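Local coordinates for protein 2,3-dihydroxy-2,3-dihydrophenylpropionate dehydrogenase (Pseudomonas sp. MC1, PDB 5XTF) that catalyses the NAD+-dependent oxidation of cis-dihydrodiol naphthalene to 1,2-dihydroxynaphthalene in the breakdown of aromatic hydrocarbons, at residues T29-G34 with V50-R55; F101-G106 with V154-S159; D130-S135 with A174-V179. All blocks are in the same frame, centred on the assembly; numbering follows the deposited sequence.

Contact 1 of 3, residues T29-G34 with V50-R55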
# COMPACT_ATOMS: atom_id res chain seq x y z
N THR B 29 -21.46 16.18 7.29
CA THR B 29 -22.54 15.45 6.61
C THR B 29 -22.72 14.06 7.24
O THR B 29 -21.89 13.58 8.01
CB THR B 29 -22.29 15.29 5.11
OG1 THR B 29 -21.35 14.22 4.89
CG2 THR B 29 -21.77 16.57 4.46
N GLY B 30 -23.81 13.40 6.87
CA GLY B 30 -24.14 12.12 7.50
C GLY B 30 -24.27 12.19 9.01
O GLY B 30 -23.85 11.27 9.71
N ALA B 31 -24.88 13.25 9.53
CA ALA B 31 -24.75 13.59 10.95
C ALA B 31 -25.90 13.08 11.83
O ALA B 31 -25.85 13.28 13.05
CB ALA B 31 -24.62 15.10 11.11
N GLY B 32 -26.92 12.47 11.27
CA GLY B 32 -28.07 12.05 12.04
C GLY B 32 -28.04 10.63 12.56
O GLY B 32 -28.99 10.22 13.24
N SER B 33 -26.98 9.89 12.30
CA SER B 33 -26.92 8.50 12.72
C SER B 33 -25.46 8.08 12.81
O SER B 33 -24.57 8.75 12.28
CB SER B 33 -27.65 7.60 11.73
OG SER B 33 -26.92 7.58 10.52
N GLY B 34 -25.24 6.95 13.50
CA GLY B 34 -23.96 6.26 13.46
C GLY B 34 -22.81 7.16 13.81
O GLY B 34 -22.89 7.95 14.77
N VAL B 50 -20.83 23.74 15.58
CA VAL B 50 -21.08 22.59 14.72
C VAL B 50 -22.27 22.88 13.83
O VAL B 50 -23.34 23.28 14.32
CB VAL B 50 -21.31 21.31 15.54
CG1 VAL B 50 -21.67 20.14 14.62
CG2 VAL B 50 -20.07 21.00 16.37
N SER B 51 -22.11 22.67 12.54
CA SER B 51 -23.25 22.54 11.65
C SER B 51 -23.30 21.12 11.11
O SER B 51 -22.29 20.40 11.06
CB SER B 51 -23.21 23.54 10.50
OG SER B 51 -22.38 23.08 9.48
N ALA B 52 -24.49 20.72 10.68
CA ALA B 52 -24.75 19.30 10.47
C ALA B 52 -25.79 19.14 9.38
O ALA B 52 -26.82 19.83 9.38
CB ALA B 52 -25.24 18.64 11.76
N LEU B 53 -25.50 18.25 8.44
CA LEU B 53 -26.42 17.88 7.38
C LEU B 53 -27.01 16.52 7.71
O LEU B 53 -26.28 15.56 7.97
CB LEU B 53 -25.72 17.84 6.03
CG LEU B 53 -26.63 17.40 4.89
CD1 LEU B 53 -27.86 18.27 4.83
CD2 LEU B 53 -25.89 17.42 3.55
N VAL B 54 -28.33 16.44 7.69
CA VAL B 54 -29.07 15.29 8.19
C VAL B 54 -30.11 14.89 7.15
O VAL B 54 -30.56 15.73 6.37
CB VAL B 54 -29.69 15.65 9.55
CG1 VAL B 54 -31.05 16.35 9.41
CG2 VAL B 54 -29.77 14.47 10.35
N ARG B 55 -30.48 13.60 7.12
CA ARG B 55 -31.33 13.09 6.03
C ARG B 55 -32.81 13.42 6.20
O ARG B 55 -33.51 13.55 5.19
CB ARG B 55 -31.25 11.56 5.86
CG ARG B 55 -29.93 10.99 5.42
CD ARG B 55 -29.40 9.95 6.43
NE ARG B 55 -28.94 10.55 7.69
CZ ARG B 55 -27.88 11.33 7.79
NH1 ARG B 55 -27.15 11.65 6.74
NH2 ARG B 55 -27.54 11.81 8.94
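Ala31 turns its backbone N-H onto the carbonyl of Leu53, with N to O at 3.1 Å and an N-H...O angle of 162°, and this single bond fastens the glycine-rich nucleotide loop of the Rossmann fold to the end of the neighbouring strand. Around it the side chains are fitted closely. The methyl of Ala31 stands against that of Ala52, CB to CB 3.7 Å, and also leans on the Leu53 carbonyl. Leu53 extends its chain with CG anti to the backbone N (chi1 178°), which carries CD2 to 4.3 Å from CG2 of Thr29. Val54 has turned the other way: CG1 takes the crowded position between backbone N and carbonyl carbon (chi1 85°), and CG2 presses on the loop, lying only 3.4 Å from CA of Gly32. A CB on Gly32 would point at this methyl and collide with it, a clear case of a loop glycine whose absent side chain lets a strand come close. Gly30, with positive phi, turns the chain just before. The Arg55 side chain, bent at chi2 and chi3, folds back over the loop. Its NH2 faces the N-H groups of Ala31 and Gly32, donor against donor, and the exact placing of the whole guanidinium is doubtful. Ser33 is an NAD+ ligand, although no cofactor is bound to this chain, so the contact lies at the cofactor site. OG1 of Thr29 is held by the backbone N of Asn104 and Ala105. On the far side of strand 49-54, Leu53 and Val54 pack on strand 72-75; Ala52 reaches helix 57-67, Leu53 helix 81-95, and Ala31 meets Val40 of helix 34-46.

Contact 2 of 3, residues F101-G106 with V154-S159; sequences FIANAG and VVMTAS
Phe101 and Val154 pair on two adjoining strands of the parallel Rossmann sheet, 100-103 and 153-157, which helix 118-150 joins in a beta-alpha-beta crossover. The axes approach to 4.7 Å and diverge by 15°, a slight twist; the backbone bonds keep the residues in step. Val155 N bonds to Phe101 O, Ala103 N to Val155 O, and Thr157 N to Ala103 O, in the alternation expected of parallel strands. Bumps and hollows then differ between the two faces. On the one carrying Phe101, Ala103, Val154 and Met156, Val154 CG1 stands anti to its own nitrogen (chi1 178°), which brings it to the edge of the Phe101 ring, 4.5 Å from CD2. One step on, the small Ala103 makes a low place in this surface; Met156 lies beside it, CG to CB 4.2 Å, and Tyr136 of helix 118-150 rests on both. Val179, Met182 and Val183 of helix 170-190 fit around Met156. On the other face Ile102 and Val155 are matched, with Ile102 CG1 at 4.2 Å from Val155 CB. Ile102 CG2 comes to 3.7 Å from the Val155 carbonyl oxygen, while Leu39 and Phe43 of helix 34-46 receive the rest of the side chain. Past the last strand pair comes Asn104, an NAD+ ligand at the start of an Asn-Ala-Gly sequence, as in the NNAG motif of short-chain dehydrogenases. Its amide crosses obliquely to Thr157, whose OG1, also bonded to Tyr250 OH, donates to Asn104 OD1 at 2.7 Å, with the donor tilted 16° from the carbonyl plane.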
# COMPACT_ATOMS: atom_id res chain seq x y z
N PHE B 101 -14.35 20.71 7.20
CA PHE B 101 -15.48 20.04 6.57
C PHE B 101 -15.25 18.53 6.65
O PHE B 101 -14.20 18.04 6.21
CB PHE B 101 -15.65 20.46 5.10
CG PHE B 101 -16.76 19.72 4.40
CD1 PHE B 101 -18.08 19.99 4.70
CD2 PHE B 101 -16.48 18.75 3.45
CE1 PHE B 101 -19.11 19.31 4.07
CE2 PHE B 101 -17.52 18.07 2.82
CZ PHE B 101 -18.83 18.35 3.13
N ILE B 102 -16.22 17.82 7.21
CA ILE B 102 -16.16 16.37 7.38
C ILE B 102 -17.21 15.77 6.45
O ILE B 102 -18.42 15.91 6.70
CB ILE B 102 -16.41 15.93 8.82
CG1 ILE B 102 -15.37 16.55 9.76
CG2 ILE B 102 -16.41 14.42 8.92
CD1 ILE B 102 -15.49 16.07 11.19
N ALA B 103 -16.75 15.12 5.39
CA ALA B 103 -17.63 14.44 4.46
C ALA B 103 -17.73 13.00 4.92
O ALA B 103 -16.75 12.26 4.88
CB ALA B 103 -17.08 14.54 3.04
N ASN B 104 -18.93 12.59 5.35
CA ASN B 104 -19.09 11.33 6.06
C ASN B 104 -20.32 10.55 5.65
O ASN B 104 -20.37 9.34 5.92
CB ASN B 104 -19.13 11.58 7.58
CG ASN B 104 -19.64 10.40 8.37
OD1 ASN B 104 -19.00 9.34 8.44
ND2 ASN B 104 -20.81 10.56 8.98
N ALA B 105 -21.32 11.17 5.04
CA ALA B 105 -22.52 10.43 4.67
C ALA B 105 -22.14 9.26 3.76
O ALA B 105 -21.36 9.41 2.82
CB ALA B 105 -23.53 11.36 3.99
N GLY B 106 -22.64 8.06 4.09
CA GLY B 106 -22.28 6.88 3.34
C GLY B 106 -23.47 5.96 3.16
O GLY B 106 -24.51 6.13 3.80
N VAL B 154 -10.08 19.24 5.52
CA VAL B 154 -11.14 18.31 5.15
C VAL B 154 -10.83 16.97 5.79
O VAL B 154 -9.67 16.54 5.84
CB VAL B 154 -11.24 18.16 3.62
CG1 VAL B 154 -12.30 17.16 3.27
CG2 VAL B 154 -11.54 19.49 3.00
N VAL B 155 -11.87 16.30 6.30
CA VAL B 155 -11.76 14.90 6.72
C VAL B 155 -12.86 14.14 6.03
O VAL B 155 -14.03 14.53 6.12
CB VAL B 155 -11.87 14.72 8.24
CG1 VAL B 155 -11.51 13.28 8.61
CG2 VAL B 155 -10.99 15.71 8.97
N MET B 156 -12.50 13.07 5.32
CA MET B 156 -13.45 12.18 4.70
C MET B 156 -13.52 10.88 5.48
O MET B 156 -12.53 10.41 6.04
CB MET B 156 -13.07 11.88 3.25
CG MET B 156 -13.26 13.06 2.30
SD MET B 156 -12.51 12.75 0.68
CE MET B 156 -10.89 13.47 0.87
N THR B 157 -14.70 10.30 5.51
CA THR B 157 -14.87 8.95 6.01
C THR B 157 -14.59 7.98 4.86
O THR B 157 -15.31 7.96 3.86
CB THR B 157 -16.27 8.75 6.59
OG1 THR B 157 -16.44 9.59 7.75
CG2 THR B 157 -16.51 7.30 6.97
N ALA B 158 -13.51 7.21 4.99
CA ALA B 158 -13.22 6.10 4.10
C ALA B 158 -13.86 4.86 4.70
O ALA B 158 -15.03 4.91 5.10
CB ALA B 158 -11.72 5.94 3.90
N SER B 159 -13.11 3.76 4.82
CA SER B 159 -13.66 2.49 5.29
C SER B 159 -12.53 1.46 5.37
O SER B 159 -11.48 1.61 4.73
CB SER B 159 -14.78 2.00 4.36
OG SER B 159 -15.28 0.74 4.73

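Contact 3 of 3, residues D130-S135 with A174-V179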
# COMPACT_ATOMS: atom_id res chain seq x y z
N ASP B 130 -22.69 7.92 -6.29
CA ASP B 130 -23.24 9.25 -6.02
C ASP B 130 -23.04 9.65 -4.56
O ASP B 130 -22.67 10.79 -4.27
CB ASP B 130 -24.71 9.31 -6.40
CG ASP B 130 -24.92 9.46 -7.88
OD1 ASP B 130 -23.97 9.91 -8.55
OD2 ASP B 130 -26.02 9.11 -8.38
N ILE B 131 -23.26 8.71 -3.64
CA ILE B 131 -23.23 9.04 -2.22
C ILE B 131 -21.83 8.92 -1.64
O ILE B 131 -21.37 9.81 -0.91
CB ILE B 131 -24.20 8.13 -1.44
CG1 ILE B 131 -25.64 8.42 -1.83
CG2 ILE B 131 -24.00 8.33 0.05
CD1 ILE B 131 -26.62 7.42 -1.24
N ASN B 132 -21.15 7.81 -1.90
CA ASN B 132 -19.86 7.55 -1.27
C ASN B 132 -18.71 8.30 -1.94
O ASN B 132 -17.65 8.40 -1.33
CB ASN B 132 -19.54 6.06 -1.28
CG ASN B 132 -20.52 5.26 -0.48
OD1 ASN B 132 -21.34 5.81 0.27
ND2 ASN B 132 -20.44 3.95 -0.60
N VAL B 133 -18.89 8.83 -3.14
CA VAL B 133 -17.79 9.48 -3.85
C VAL B 133 -18.20 10.83 -4.42
O VAL B 133 -17.61 11.85 -4.07
CB VAL B 133 -17.24 8.59 -4.97
CG1 VAL B 133 -16.05 9.28 -5.65
CG2 VAL B 133 -16.84 7.21 -4.43
N LYS B 134 -19.20 10.85 -5.30
CA LYS B 134 -19.54 12.10 -5.97
C LYS B 134 -19.95 13.18 -4.97
O LYS B 134 -19.54 14.35 -5.10
CB LYS B 134 -20.65 11.88 -7.01
CG LYS B 134 -20.67 13.01 -8.00
CD LYS B 134 -21.88 13.00 -8.93
CE LYS B 134 -21.77 14.18 -9.90
NZ LYS B 134 -22.83 14.17 -10.96
N SER B 135 -20.71 12.82 -3.96
CA SER B 135 -21.14 13.85 -3.02
C SER B 135 -20.02 14.28 -2.08
O SER B 135 -20.12 15.36 -1.48
CB SER B 135 -22.37 13.38 -2.25
OG SER B 135 -21.98 12.48 -1.23
N ALA B 174 -15.05 -0.68 -4.33
CA ALA B 174 -14.51 0.23 -5.33
C ALA B 174 -14.76 1.69 -4.94
O ALA B 174 -13.89 2.54 -5.13
CB ALA B 174 -15.11 -0.09 -6.69
N SER B 175 -15.93 1.98 -4.39
CA SER B 175 -16.20 3.36 -3.99
C SER B 175 -15.29 3.78 -2.84
O SER B 175 -14.80 4.91 -2.80
CB SER B 175 -17.67 3.55 -3.60
OG SER B 175 -17.99 2.95 -2.35
N LYS B 176 -15.05 2.88 -1.90
CA LYS B 176 -14.19 3.22 -0.78
C LYS B 176 -12.73 3.32 -1.19
O LYS B 176 -11.97 4.09 -0.59
CB LYS B 176 -14.40 2.21 0.34
CG LYS B 176 -15.77 2.44 1.03
CD LYS B 176 -15.86 3.87 1.61
CE LYS B 176 -17.13 4.09 2.41
NZ LYS B 176 -17.14 5.46 3.02
N HIS B 177 -12.31 2.59 -2.23
CA HIS B 177 -10.98 2.83 -2.78
C HIS B 177 -10.89 4.17 -3.49
O HIS B 177 -9.87 4.86 -3.40
CB HIS B 177 -10.58 1.70 -3.72
CG HIS B 177 -10.03 0.51 -3.02
ND1 HIS B 177 -10.82 -0.36 -2.30
CD2 HIS B 177 -8.76 0.04 -2.91
CE1 HIS B 177 -10.07 -1.32 -1.79
NE2 HIS B 177 -8.81 -1.09 -2.14
N ALA B 178 -11.95 4.57 -4.19
CA ALA B 178 -11.94 5.89 -4.81
C ALA B 178 -11.73 6.99 -3.77
O ALA B 178 -11.02 7.97 -4.04
CB ALA B 178 -13.23 6.11 -5.61
N VAL B 179 -12.30 6.84 -2.57
CA VAL B 179 -12.09 7.86 -1.53
C VAL B 179 -10.61 7.98 -1.17
O VAL B 179 -10.08 9.09 -1.07
CB VAL B 179 -12.96 7.57 -0.28
CG1 VAL B 179 -12.72 8.62 0.76
CG2 VAL B 179 -14.45 7.53 -0.65
O HOH W 1 -17.46 7.10 1.15
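Ser175 OG is gripped by two partners, the amide of Asn132 across the contact and the carbonyl of Tyr172 one turn back in its own helix. The Asn132 bond runs from ND2 to OG over 3.2 Å, nearly straight at 168° and almost in the amide plane. It joins helices 118-150 and 170-190 of the short-chain dehydrogenase fold, whose segments run side by side, 8.8 Å apart and inclined by 22°. Because OD1 of Asn132 takes the backbone N of Ile107, both ends of the amide are engaged and its flip is fixed; CG, anti to the carbonyl carbon (chi1 -63°), directs the group across the gap. Replacing Asn132 with a leucine would probably leave Ile107 N and Ser175 OG each without this partner and set the loop after Gly106 freer to move. The helix is itself irregular here: Ser135 N reaches back to Asp130 O in a wider pi-type turn that takes in Asn132. A water donates to Asn132 O, 2.8 Å from its oxygen, and accepts a bond, modelled rather short, from Lys176 NZ, bridging the two helices; NZ also bonds to Ala158 O. Lys176 binds NAD+ and falls in a Tyr-x-x-x-Lys sequence with Tyr172, so the water is consistent with the proton relay of related enzymes. Towards the second subunit, Ala178 packs on Ala178 of that subunit and Val133 on its Phe125, with a salt bridge from Lys134 to Asp126 of that subunit alongside. Within the pair, Val133 CG2 lies 3.8 Å from Ser175 CB and 4.0 Å from Ala178 CB, while Val179 CG2 rests 3.4 Å from the Asn132 carbonyl oxygen.

Overall arrangement
From the N terminus, the chain leaves strand 25-28 through the nucleotide loop, runs along helix 34-46 and returns on strand 49-54; contact 1 closes this first beta-alpha-beta unit before the others open. Strand 25-28 lies between 49-54 and 100-103, and contact 1 touches contact 2, which in turn touches contact 3. Contacts 2 and 3 cross: helix 118-150 starts after strand 100-103 and ends before 153-157, and helix 170-190 follows. Contact 2 joins two central strands of the sheet, and contact 3 packs helix 118-150 against helix 170-190. Each contact holds one NAD+ ligand, Ser33, Asn104 or Lys176.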